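Local atomic coordinates of galactose-1-phosphate uridylyltransferase (Pyrobaculum aerophilum str. IM2, PDB entry 6K9Z), a protein that probably transfers uridylyl groups between UDP-glucose and hexose 1-phosphates in sugar metabolism, and binds UDP, zinc and iron(III). Residues L48-P53 with S77-E82; F122-N127 with P139-Y144; I248-Q253 with H266-G271. The protein carries 1 engineered substitution. All blocks are in the same frame, centred on the assembly; numbering follows the deposited sequence.

Interaction 1 (L48-P53 with S77-E82); sequences LPNRYP and SLVVVE. With UDP (uridine-5'-diphosphate), chain G.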
loop_
_atom_site.group_PDB
_atom_site.type_symbol
_atom_site.label_atom_id
_atom_site.label_comp_id
_atom_site.label_asym_id
_atom_site.label_seq_id
_atom_site.Cartn_x
_atom_site.Cartn_y
_atom_site.Cartn_z
ATOM N N LEU A 48 -1.848 -25.017 9.085
ATOM C CA LEU A 48 -0.863 -25.869 8.408
ATOM C C LEU A 48 0.172 -25.031 7.695
ATOM O O LEU A 48 -0.035 -23.846 7.440
ATOM C CB LEU A 48 -1.564 -26.857 7.483
ATOM C CG LEU A 48 -2.384 -26.331 6.331
ATOM C CD1 LEU A 48 -1.473 -25.951 5.174
ATOM C CD2 LEU A 48 -3.289 -27.468 5.871
ATOM N N PRO A 49 1.352 -25.623 7.523
ATOM C CA PRO A 49 2.480 -24.904 6.942
ATOM C C PRO A 49 2.162 -24.428 5.520
ATOM O O PRO A 49 1.566 -25.171 4.776
ATOM C CB PRO A 49 3.599 -25.953 6.883
ATOM C CG PRO A 49 3.273 -26.904 8.003
ATOM C CD PRO A 49 1.761 -26.929 8.044
ATOM N N ASN A 50 2.533 -23.188 5.201
ATOM C CA ASN A 50 2.319 -22.676 3.824
ATOM C C ASN A 50 3.264 -23.447 2.894
ATOM O O ASN A 50 4.422 -23.634 3.273
ATOM C CB ASN A 50 2.553 -21.169 3.737
ATOM C CG ASN A 50 2.029 -20.567 2.453
ATOM O OD1 ASN A 50 2.470 -20.930 1.367
ATOM N ND2 ASN A 50 1.084 -19.650 2.568
ATOM N N ARG A 51 2.780 -23.845 1.716
ATOM C CA ARG A 51 3.583 -24.608 0.722
ATOM C C ARG A 51 4.772 -23.753 0.263
ATOM O O ARG A 51 5.843 -24.321 -0.012
ATOM C CB ARG A 51 2.684 -25.061 -0.433
ATOM C CG ARG A 51 3.379 -25.138 -1.784
ATOM C CD ARG A 51 2.609 -26.000 -2.765
ATOM N NE ARG A 51 2.582 -27.394 -2.345
ATOM C CZ ARG A 51 3.400 -28.333 -2.801
ATOM N NH1 ARG A 51 3.304 -29.571 -2.348
ATOM N NH2 ARG A 51 4.314 -28.028 -3.703
ATOM N N TYR A 52 4.563 -22.443 0.128
ATOM C CA TYR A 52 5.639 -21.507 -0.289
ATOM C C TYR A 52 5.817 -20.501 0.848
ATOM O O TYR A 52 5.224 -19.415 0.792
ATOM C CB TYR A 52 5.252 -20.826 -1.601
ATOM C CG TYR A 52 4.781 -21.791 -2.658
ATOM C CD1 TYR A 52 5.684 -22.563 -3.368
ATOM C CD2 TYR A 52 3.433 -21.959 -2.925
ATOM C CE1 TYR A 52 5.263 -23.464 -4.330
ATOM C CE2 TYR A 52 2.995 -22.854 -3.885
ATOM C CZ TYR A 52 3.914 -23.610 -4.588
ATOM O OH TYR A 52 3.495 -24.499 -5.533
ATOM N N PRO A 53 6.641 -20.860 1.836
ATOM C CA PRO A 53 6.788 -20.018 3.014
ATOM C C PRO A 53 7.758 -18.852 2.832
ATOM O O PRO A 53 8.839 -19.036 2.283
ATOM C CB PRO A 53 7.313 -20.982 4.070
ATOM C CG PRO A 53 8.057 -22.031 3.302
ATOM C CD PRO A 53 7.357 -22.135 1.959
ATOM N N SER A 77 5.213 -19.483 8.272
ATOM C CA SER A 77 4.108 -18.999 7.411
ATOM C C SER A 77 3.060 -20.110 7.386
ATOM O O SER A 77 3.421 -21.247 7.038
ATOM C CB SER A 77 4.591 -18.656 6.074
ATOM O OG SER A 77 3.484 -18.350 5.261
ATOM N N LEU A 78 1.873 -19.800 7.920
ATOM C CA LEU A 78 0.801 -20.768 8.180
ATOM C C LEU A 78 -0.464 -20.358 7.419
ATOM O O LEU A 78 -0.730 -19.164 7.242
ATOM C CB LEU A 78 0.535 -20.841 9.687
ATOM C CG LEU A 78 1.720 -21.196 10.588
ATOM C CD1 LEU A 78 1.275 -21.093 12.058
ATOM C CD2 LEU A 78 2.250 -22.560 10.293
ATOM N N VAL A 79 -1.209 -21.354 7.021
ATOM C CA VAL A 79 -2.553 -21.226 6.419
ATOM C C VAL A 79 -3.539 -21.696 7.463
ATOM O O VAL A 79 -3.386 -22.799 8.023
ATOM C CB VAL A 79 -2.685 -22.005 5.104
ATOM C CG1 VAL A 79 -4.100 -21.903 4.577
ATOM C CG2 VAL A 79 -1.689 -21.513 4.083
ATOM N N VAL A 80 -4.546 -20.875 7.698
ATOM C CA VAL A 80 -5.684 -21.222 8.587
ATOM C C VAL A 80 -6.816 -21.658 7.642
ATOM O O VAL A 80 -7.430 -20.752 7.013
ATOM C CB VAL A 80 -6.101 -20.019 9.434
ATOM C CG1 VAL A 80 -7.318 -20.334 10.317
ATOM C CG2 VAL A 80 -4.921 -19.467 10.253
ATOM N N VAL A 81 -7.083 -22.952 7.579
ATOM C CA VAL A 81 -8.231 -23.494 6.814
ATOM C C VAL A 81 -9.418 -23.368 7.750
ATOM O O VAL A 81 -9.478 -24.099 8.763
ATOM C CB VAL A 81 -7.999 -24.911 6.291
ATOM C CG1 VAL A 81 -9.079 -25.316 5.303
ATOM C CG2 VAL A 81 -6.624 -25.095 5.699
ATOM N N GLU A 82 -10.346 -22.500 7.383
ATOM C CA GLU A 82 -11.394 -21.957 8.267
ATOM C C GLU A 82 -12.589 -22.899 8.445
ATOM O O GLU A 82 -13.349 -22.655 9.368
ATOM C CB GLU A 82 -11.829 -20.616 7.721
ATOM C CG GLU A 82 -10.756 -19.562 7.896
ATOM C CD GLU A 82 -11.093 -18.272 7.149
ATOM O OE1 GLU A 82 -12.082 -18.303 6.378
ATOM O OE2 GLU A 82 -10.484 -17.229 7.473
HETATM N N1 UDP G . -1.028 -22.119 -0.553
HETATM C C2 UDP G . -0.539 -23.273 0.073
HETATM N N3 UDP G . -0.562 -24.451 -0.541
HETATM C C4 UDP G . -1.015 -24.528 -1.774
HETATM C C5 UDP G . -1.478 -23.429 -2.444
HETATM C C6 UDP G . -1.457 -22.220 -1.793
HETATM O O2 UDP G . -0.117 -23.283 1.194
HETATM O O4 UDP G . -1.042 -25.608 -2.336
HETATM C "C1'" UDP G . -0.983 -20.794 0.033
HETATM C "C2'" UDP G . -0.046 -20.074 -0.936
HETATM O "O2'" UDP G . 1.305 -20.479 -0.991
HETATM C "C3'" UDP G . -0.179 -18.640 -0.530
HETATM C "C4'" UDP G . -1.608 -18.554 -0.213
HETATM O "O4'" UDP G . -2.079 -19.905 -0.130
HETATM O "O3'" UDP G . 0.617 -18.254 0.539
HETATM C "C5'" UDP G . -1.997 -17.693 -1.401
HETATM O "O5'" UDP G . -1.366 -16.387 -1.354
HETATM P PA UDP G . 0.161 -15.842 -1.658
HETATM O O1A UDP G . 0.850 -16.570 -2.792
HETATM O O2A UDP G . -0.055 -14.429 -2.097
HETATM O O3A UDP G . 0.951 -15.929 -0.233
HETATM P PB UDP G . 2.442 -15.888 0.208
HETATM O O1B UDP G . 2.915 -17.036 -0.440
HETATM O O2B UDP G . 2.491 -15.932 1.678
HETATM O O3B UDP G . 3.026 -14.730 -0.354
HETATM O O HOH W 1 0.793 -18.145 5.207
HETATM O O HOH W 2 4.193 -17.709 2.768
#

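Interaction 2 (F122-N127 with P139-Y144); sequences FLFFRN and PFSQIY. Engineered in segment 139-144: F140 (natural residue His). With UDP (uridine-5'-diphosphate), chain G.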
loop_
_atom_site.group_PDB
_atom_site.type_symbol
_atom_site.label_atom_id
_atom_site.label_comp_id
_atom_site.label_asym_id
_atom_site.label_seq_id
_atom_site.Cartn_x
_atom_site.Cartn_y
_atom_site.Cartn_z
ATOM N N PHE A 122 3.285 -11.853 15.624
ATOM C CA PHE A 122 2.279 -12.796 15.109
ATOM C C PHE A 122 1.325 -11.958 14.259
ATOM O O PHE A 122 0.518 -11.199 14.832
ATOM C CB PHE A 122 1.615 -13.529 16.272
ATOM C CG PHE A 122 0.644 -14.615 15.862
ATOM C CD1 PHE A 122 -0.663 -14.291 15.519
ATOM C CD2 PHE A 122 1.016 -15.954 15.942
ATOM C CE1 PHE A 122 -1.578 -15.301 15.227
ATOM C CE2 PHE A 122 0.088 -16.953 15.687
ATOM C CZ PHE A 122 -1.229 -16.621 15.360
ATOM N N LEU A 123 1.401 -12.094 12.931
ATOM C CA LEU A 123 0.564 -11.315 12.000
ATOM C C LEU A 123 -0.525 -12.246 11.425
ATOM O O LEU A 123 -0.190 -13.127 10.595
ATOM C CB LEU A 123 1.393 -10.731 10.857
ATOM C CG LEU A 123 0.575 -9.910 9.844
ATOM C CD1 LEU A 123 0.067 -8.608 10.477
ATOM C CD2 LEU A 123 1.400 -9.591 8.610
ATOM N N PHE A 124 -1.783 -12.019 11.802
ATOM C CA PHE A 124 -2.968 -12.725 11.247
ATOM C C PHE A 124 -3.639 -11.811 10.216
ATOM O O PHE A 124 -3.924 -10.642 10.562
ATOM C CB PHE A 124 -3.909 -13.053 12.407
ATOM C CG PHE A 124 -5.205 -13.681 12.012
ATOM C CD1 PHE A 124 -5.228 -14.865 11.339
ATOM C CD2 PHE A 124 -6.415 -13.155 12.430
ATOM C CE1 PHE A 124 -6.407 -15.444 10.941
ATOM C CE2 PHE A 124 -7.618 -13.765 12.074
ATOM C CZ PHE A 124 -7.609 -14.910 11.313
ATOM N N PHE A 125 -3.898 -12.305 9.011
ATOM C CA PHE A 125 -4.551 -11.490 7.968
ATOM C C PHE A 125 -5.395 -12.382 7.078
ATOM O O PHE A 125 -5.235 -13.596 7.100
ATOM C CB PHE A 125 -3.563 -10.640 7.169
ATOM C CG PHE A 125 -2.577 -11.400 6.346
ATOM C CD1 PHE A 125 -1.429 -11.910 6.929
ATOM C CD2 PHE A 125 -2.814 -11.632 4.997
ATOM C CE1 PHE A 125 -0.492 -12.579 6.157
ATOM C CE2 PHE A 125 -1.903 -12.334 4.235
ATOM C CZ PHE A 125 -0.743 -12.821 4.807
ATOM N N ARG A 126 -6.311 -11.738 6.344
ATOM C CA ARG A 126 -7.205 -12.475 5.461
ATOM C C ARG A 126 -7.373 -11.630 4.214
ATOM O O ARG A 126 -7.731 -10.473 4.340
ATOM C CB ARG A 126 -8.519 -12.780 6.164
ATOM C CG ARG A 126 -9.430 -13.754 5.406
ATOM C CD ARG A 126 -10.751 -14.006 6.180
ATOM N NE ARG A 126 -11.357 -15.261 5.790
ATOM C CZ ARG A 126 -12.123 -15.449 4.699
ATOM N NH1 ARG A 126 -12.415 -14.434 3.886
ATOM N NH2 ARG A 126 -12.525 -16.673 4.368
ATOM N N ASN A 127 -7.175 -12.246 3.052
ATOM C CA ASN A 127 -7.503 -11.604 1.757
ATOM C C ASN A 127 -8.731 -12.310 1.191
ATOM O O ASN A 127 -8.749 -13.543 1.198
ATOM C CB ASN A 127 -6.346 -11.699 0.764
ATOM C CG ASN A 127 -5.123 -10.985 1.286
ATOM O OD1 ASN A 127 -5.241 -9.840 1.729
ATOM N ND2 ASN A 127 -3.963 -11.638 1.192
ATOM N N PRO A 139 -12.356 -21.128 1.867
ATOM C CA PRO A 139 -12.182 -20.114 2.898
ATOM C C PRO A 139 -10.910 -20.384 3.701
ATOM O O PRO A 139 -10.761 -21.456 4.275
ATOM C CB PRO A 139 -13.387 -20.280 3.822
ATOM C CG PRO A 139 -14.424 -20.866 2.929
ATOM C CD PRO A 139 -13.650 -21.816 2.036
ATOM N N PHE A 140 -10.044 -19.384 3.756
ATOM C CA PHE A 140 -8.776 -19.476 4.523
ATOM C C PHE A 140 -8.292 -18.067 4.859
ATOM O O PHE A 140 -8.605 -17.070 4.163
ATOM C CB PHE A 140 -7.690 -20.268 3.793
ATOM C CG PHE A 140 -7.047 -19.521 2.659
ATOM C CD1 PHE A 140 -7.650 -19.495 1.418
ATOM C CD2 PHE A 140 -5.871 -18.821 2.832
ATOM C CE1 PHE A 140 -7.086 -18.791 0.368
ATOM C CE2 PHE A 140 -5.307 -18.103 1.783
ATOM C CZ PHE A 140 -5.921 -18.082 0.561
ATOM N N SER A 141 -7.439 -18.048 5.863
ATOM C CA SER A 141 -6.660 -16.865 6.284
ATOM C C SER A 141 -5.186 -17.291 6.464
ATOM O O SER A 141 -4.870 -18.451 6.289
ATOM C CB SER A 141 -7.306 -16.224 7.514
ATOM O OG SER A 141 -7.783 -17.168 8.442
ATOM N N GLN A 142 -4.342 -16.363 6.872
ATOM C CA GLN A 142 -2.892 -16.583 6.896
ATOM C C GLN A 142 -2.352 -16.069 8.225
ATOM O O GLN A 142 -2.859 -15.087 8.760
ATOM C CB GLN A 142 -2.204 -15.923 5.688
ATOM C CG GLN A 142 -2.551 -16.567 4.332
ATOM C CD GLN A 142 -1.658 -16.059 3.235
ATOM O OE1 GLN A 142 -0.428 -16.292 3.196
ATOM N NE2 GLN A 142 -2.280 -15.360 2.318
ATOM N N ILE A 143 -1.294 -16.724 8.680
ATOM C CA ILE A 143 -0.450 -16.219 9.788
ATOM C C ILE A 143 1.013 -16.153 9.321
ATOM O O ILE A 143 1.516 -17.160 8.800
ATOM C CB ILE A 143 -0.566 -17.147 11.006
ATOM C CG1 ILE A 143 -1.991 -17.226 11.572
ATOM C CG2 ILE A 143 0.419 -16.668 12.072
ATOM C CD1 ILE A 143 -2.280 -18.491 12.350
ATOM N N TYR A 144 1.683 -15.028 9.557
ATOM C CA TYR A 144 3.151 -14.953 9.478
ATOM C C TYR A 144 3.631 -14.763 10.904
ATOM O O TYR A 144 3.197 -13.794 11.569
ATOM C CB TYR A 144 3.644 -13.795 8.628
ATOM C CG TYR A 144 3.330 -13.784 7.151
ATOM C CD1 TYR A 144 2.972 -14.921 6.428
ATOM C CD2 TYR A 144 3.426 -12.575 6.454
ATOM C CE1 TYR A 144 2.723 -14.862 5.069
ATOM C CE2 TYR A 144 3.192 -12.514 5.090
ATOM C CZ TYR A 144 2.842 -13.658 4.396
ATOM O OH TYR A 144 2.576 -13.632 3.067
HETATM N N1 UDP G . -1.028 -22.119 -0.553
HETATM C C2 UDP G . -0.539 -23.273 0.073
HETATM N N3 UDP G . -0.562 -24.451 -0.541
HETATM C C4 UDP G . -1.015 -24.528 -1.774
HETATM C C5 UDP G . -1.478 -23.429 -2.444
HETATM C C6 UDP G . -1.457 -22.220 -1.793
HETATM O O2 UDP G . -0.117 -23.283 1.194
HETATM O O4 UDP G . -1.042 -25.608 -2.336
HETATM C "C1'" UDP G . -0.983 -20.794 0.033
HETATM C "C2'" UDP G . -0.046 -20.074 -0.936
HETATM O "O2'" UDP G . 1.305 -20.479 -0.991
HETATM C "C3'" UDP G . -0.179 -18.640 -0.530
HETATM C "C4'" UDP G . -1.608 -18.554 -0.213
HETATM O "O4'" UDP G . -2.079 -19.905 -0.130
HETATM O "O3'" UDP G . 0.617 -18.254 0.539
HETATM C "C5'" UDP G . -1.997 -17.693 -1.401
HETATM O "O5'" UDP G . -1.366 -16.387 -1.354
HETATM P PA UDP G . 0.161 -15.842 -1.658
HETATM O O1A UDP G . 0.850 -16.570 -2.792
HETATM O O2A UDP G . -0.055 -14.429 -2.097
HETATM O O3A UDP G . 0.951 -15.929 -0.233
HETATM P PB UDP G . 2.442 -15.888 0.208
HETATM O O1B UDP G . 2.915 -17.036 -0.440
HETATM O O2B UDP G . 2.491 -15.932 1.678
HETATM O O3B UDP G . 3.026 -14.730 -0.354
HETATM O O HOH W 3 -6.265 -14.989 3.088
HETATM O O HOH W 4 -9.777 -15.874 2.081
#

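Interaction 3 (I248-Q253 with H266-G271); sequences IMVLHQ and HFEIYG. With FE (Fe (III) ion), chain E.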
loop_
_atom_site.group_PDB
_atom_site.type_symbol
_atom_site.label_atom_id
_atom_site.label_comp_id
_atom_site.label_asym_id
_atom_site.label_seq_id
_atom_site.Cartn_x
_atom_site.Cartn_y
_atom_site.Cartn_z
ATOM N N ILE A 248 -9.849 -6.918 2.656
ATOM C CA ILE A 248 -8.616 -7.254 3.381
ATOM C C ILE A 248 -8.959 -7.117 4.850
ATOM O O ILE A 248 -9.586 -6.128 5.220
ATOM C CB ILE A 248 -7.498 -6.312 2.978
ATOM C CG1 ILE A 248 -7.121 -6.572 1.517
ATOM C CG2 ILE A 248 -6.343 -6.421 3.936
ATOM C CD1 ILE A 248 -6.699 -5.349 0.780
ATOM N N MET A 249 -8.532 -8.073 5.641
ATOM C CA MET A 249 -8.619 -7.952 7.119
ATOM C C MET A 249 -7.260 -8.227 7.754
ATOM O O MET A 249 -6.577 -9.138 7.301
ATOM C CB MET A 249 -9.638 -8.930 7.679
ATOM C CG MET A 249 -9.698 -8.856 9.193
ATOM S SD MET A 249 -11.226 -9.625 9.799
ATOM C CE MET A 249 -10.728 -11.333 9.644
ATOM N N VAL A 250 -6.856 -7.384 8.703
ATOM C CA VAL A 250 -5.564 -7.552 9.395
ATOM C C VAL A 250 -5.804 -7.296 10.880
ATOM O O VAL A 250 -6.565 -6.444 11.234
ATOM C CB VAL A 250 -4.478 -6.639 8.784
ATOM C CG1 VAL A 250 -4.817 -5.175 8.921
ATOM C CG2 VAL A 250 -3.072 -6.948 9.290
ATOM N N LEU A 251 -5.121 -8.071 11.686
ATOM C CA LEU A 251 -5.082 -7.911 13.156
ATOM C C LEU A 251 -3.854 -7.087 13.535
ATOM O O LEU A 251 -2.737 -7.565 13.340
ATOM C CB LEU A 251 -5.022 -9.276 13.826
ATOM C CG LEU A 251 -4.826 -9.249 15.350
ATOM C CD1 LEU A 251 -5.885 -8.349 15.984
ATOM C CD2 LEU A 251 -4.884 -10.667 15.920
ATOM N N HIS A 252 -4.063 -5.910 14.078
ATOM C CA HIS A 252 -3.007 -5.026 14.629
ATOM C C HIS A 252 -2.982 -5.317 16.129
ATOM O O HIS A 252 -3.957 -4.959 16.803
ATOM C CB HIS A 252 -3.355 -3.579 14.310
ATOM C CG HIS A 252 -3.068 -3.217 12.900
ATOM N ND1 HIS A 252 -3.294 -1.939 12.413
ATOM C CD2 HIS A 252 -2.488 -3.935 11.916
ATOM C CE1 HIS A 252 -2.891 -1.907 11.148
ATOM N NE2 HIS A 252 -2.400 -3.102 10.785
ATOM N N GLN A 253 -1.908 -5.956 16.594
ATOM C CA GLN A 253 -1.746 -6.227 18.039
ATOM C C GLN A 253 -0.321 -5.871 18.446
ATOM O O GLN A 253 0.541 -5.578 17.617
ATOM C CB GLN A 253 -2.152 -7.658 18.348
ATOM C CG GLN A 253 -1.249 -8.713 17.748
ATOM C CD GLN A 253 -1.600 -10.100 18.233
ATOM O OE1 GLN A 253 -1.948 -10.285 19.387
ATOM N NE2 GLN A 253 -1.486 -11.095 17.371
ATOM N N HIS A 266 -6.711 -4.376 17.533
ATOM C CA HIS A 266 -7.922 -4.063 16.726
ATOM C C HIS A 266 -7.803 -4.825 15.410
ATOM O O HIS A 266 -6.631 -5.014 14.938
ATOM C CB HIS A 266 -8.079 -2.549 16.511
ATOM C CG HIS A 266 -6.810 -1.859 16.089
ATOM N ND1 HIS A 266 -5.772 -1.561 16.987
ATOM C CD2 HIS A 266 -6.417 -1.376 14.896
ATOM C CE1 HIS A 266 -4.798 -0.941 16.330
ATOM N NE2 HIS A 266 -5.177 -0.758 15.076
ATOM N N PHE A 267 -8.933 -5.204 14.826
ATOM C CA PHE A 267 -9.010 -5.702 13.447
ATOM C C PHE A 267 -9.276 -4.510 12.527
ATOM O O PHE A 267 -10.145 -3.686 12.857
ATOM C CB PHE A 267 -10.063 -6.782 13.296
ATOM C CG PHE A 267 -9.717 -8.065 14.006
ATOM C CD1 PHE A 267 -9.960 -8.186 15.374
ATOM C CD2 PHE A 267 -9.139 -9.114 13.333
ATOM C CE1 PHE A 267 -9.684 -9.383 16.034
ATOM C CE2 PHE A 267 -8.905 -10.311 13.985
ATOM C CZ PHE A 267 -9.082 -10.419 15.340
ATOM N N GLU A 268 -8.495 -4.397 11.442
ATOM C CA GLU A 268 -8.813 -3.420 10.375
ATOM C C GLU A 268 -9.382 -4.223 9.206
ATOM O O GLU A 268 -8.755 -5.201 8.773
ATOM C CB GLU A 268 -7.638 -2.524 10.010
ATOM C CG GLU A 268 -7.024 -1.793 11.173
ATOM C CD GLU A 268 -6.014 -0.736 10.825
ATOM O OE1 GLU A 268 -5.760 0.116 11.686
ATOM O OE2 GLU A 268 -5.460 -0.813 9.716
ATOM N N ILE A 269 -10.507 -3.759 8.672
ATOM C CA ILE A 269 -11.104 -4.353 7.471
ATOM C C ILE A 269 -11.173 -3.263 6.391
ATOM O O ILE A 269 -11.791 -2.202 6.655
ATOM C CB ILE A 269 -12.485 -4.939 7.802
ATOM C CG1 ILE A 269 -12.467 -6.056 8.836
ATOM C CG2 ILE A 269 -13.148 -5.422 6.538
ATOM C CD1 ILE A 269 -13.830 -6.258 9.485
ATOM N N TYR A 270 -10.618 -3.559 5.219
ATOM C CA TYR A 270 -10.583 -2.668 4.039
ATOM C C TYR A 270 -11.477 -3.304 2.994
ATOM O O TYR A 270 -11.028 -4.212 2.369
ATOM C CB TYR A 270 -9.168 -2.471 3.531
ATOM C CG TYR A 270 -8.107 -2.219 4.561
ATOM C CD1 TYR A 270 -8.328 -1.506 5.716
ATOM C CD2 TYR A 270 -6.819 -2.654 4.306
ATOM C CE1 TYR A 270 -7.309 -1.229 6.614
ATOM C CE2 TYR A 270 -5.777 -2.429 5.193
ATOM C CZ TYR A 270 -6.038 -1.737 6.379
ATOM O OH TYR A 270 -4.998 -1.535 7.242
ATOM N N GLY A 271 -12.732 -2.858 2.892
ATOM C CA GLY A 271 -13.616 -3.227 1.778
ATOM C C GLY A 271 -13.254 -2.439 0.560
ATOM O O GLY A 271 -13.154 -1.174 0.664
HETATM FE FE FE E . -4.130 -0.039 13.259
HETATM O O HOH W 5 -4.871 2.036 13.634
#

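Interaction 1 (L48-P53 with S77-E82)
N50 meets S77 where the antiparallel pairing of 48-53 with 77-82 runs out, and here one asparagine serves both sheet and ligand: its backbone still bonds the neighbouring strand while its amide holds the ribose of UDP. N50 N donates to S77 O at 2.8 Å. With CG anti to the backbone N (chi1 -166°), the amide extends to the sugar, where N50 OD1 accepts from UDP O2' at 2.7 Å and ND2 donates to O3'. Both ribose hydroxyls are thus gripped by a single side chain. An Asx turn helps fix the rotation of the amide: Y52 N donates to N50 OD1 at 2.9 Å, in plane and on a lone pair. The next residue reads the base through its main chain: R51 N gives a nearly straight bond to the uracil O2 of UDP, 3.0 Å long. The S77 hydroxyl works through water. One water joins S77 OG, N50 ND2 and L78 O; another joins S77 OG, Y52 O and O2B of the UDP beta-phosphate. Next along the strands, L48 and V79 form a hydrogen-bonded pair, with V79 N to L48 O at 2.8 Å. Their side chains lie alongside each other, L48 CD1 being 4.1 Å from V79 CB, while L48 CD2 leans toward V81 CG2. V79 CG2 approaches UDP O2 to 3.7 Å, placing an apolar branch beside the base. Strand 46-49 is outermost in the large antiparallel sheet of the chain. The far edge of strand 76-81 is hydrogen-bonded to strand 140-146 through L78 with I143 and V80 with S141, and V80 packs against I102 and V106 of helix 96-114.

Interaction 2 (F122-N127 with P139-Y144)
L123 with Y144 and F125 with Q142 are the hydrogen-bonded pairs of this antiparallel beta hairpin, and F124 with I143 is the non-hydrogen-bonded pair between them. Four backbone bonds join the strands, among them L123 N to Y144 O at 2.8 Å and Q142 N to F125 O at 2.9 Å. Aromatic contacts occupy the face of F125, Q142 and Y144. The F125 ring presents its edge to the face of Y144 in a T-shaped pair, with centroids 5.0 Å apart and planes at 71°. It gets there because CG sits between the backbone N and the carbonyl carbon (chi1 65°). Q142 CB makes a CH-pi contact over a face of the F125 ring. The other face of the hairpin has a matching contact, with I143 CG2 3.8 Å from the F122 ring centroid, over the face, and I143 CG1 beside F124 CD1. Most of the polar contacts lie toward the loop that joins the strands. S141 OG lies at the edge of the F124 ring, 3.3 Å from CE1, and is hydrogen-bonded to E82, which forms a salt bridge with R126. The R126 guanidinium lays one face toward F140 O. A water bridges N127 O and F140 O, lying 2.7 Å from the latter. At the other end, Y144 OH donates to UDP O2B at 2.7 Å, in the plane of its ring. F140 is engineered; the natural histidine is predicted to carry the UMP intermediate, and the phenyl ring lies near UDP O4'. The hairpin is an inner pair of the sheet: strand 140-146 is flanked by 76-81 and strand 121-128 by 247-252. Helix 96-114 covers F122 and F124, whereas L123, F125 and Y144 pack against the second subunit.

Interaction 3 (I248-Q253 with H266-G271)
I248-Y270, V250-E268 and H252-H266 are the hydrogen-bonded pairs of two antiparallel strands, 247-252 and 266-271, adjacent in the middle of the half-barrel sheet and carrying an iron(III) site. The pairing is regular, with six backbone bonds; H252 N to H266 O, for example, is 2.9 Å. The face bearing H252, H266 and E268 is the metal face. Iron(III) is bound by H252 ND1 and H266 NE2, each at 2.2 Å, by E268 OE1 at 2.3 Å and by a water; both carboxylate oxygens of E156 complete the site. The imidazoles are held at 86° to each other, and H252 CB lies over a face of the H266 ring. H266 takes the position between backbone N and carbonyl carbon (chi1 47°), which brings its ring face against H252 CB. Second-shell hydrogen bonds help to fix both rings: H252 NE2 is hydrogen-bonded to G288 O of the second subunit, and H266 ND1 to O of H264, itself a zinc ligand. The opposite face is apolar. L251 CD1 sits over the centre of the F267 ring, 3.9 Å from its centroid. M249 SD adds an oblique Met-aromatic contact with the same ring and runs alongside I269, its sulfur 3.9 Å from I269 CG1. Helix 220-240 packs against M249, F267 and I269. On the metal face again, Y270 positions the carboxylate that binds iron(III): its OH donates to E268 OE2 at 2.6 Å, nearly in line with the C-O bond.

The three contacts are successive steps across one antiparallel sheet. Interaction 1 joins interaction 2 through neighbouring strands, with a probable hydrogen bond from L78 N to I143 O (2.8 Å) and a salt bridge between E82 OE1 and R126 NH2 (2.6 Å). Interaction 2 meets interaction 3 through backbone pairing, with a probable hydrogen bond from R126 N to M249 O (2.8 Å). The centres of interactions 1 and 2 are about 9 Å apart, those of interactions 2 and 3 about 10 Å, and those of interactions 1 and 3 about 19 Å. UDP is shared: 48-53 holds ribose and base, while Y144 of interaction 2 takes the beta-phosphate. Interaction 3 carries iron(III) instead; its I248 side chain stays about 11 Å from UDP.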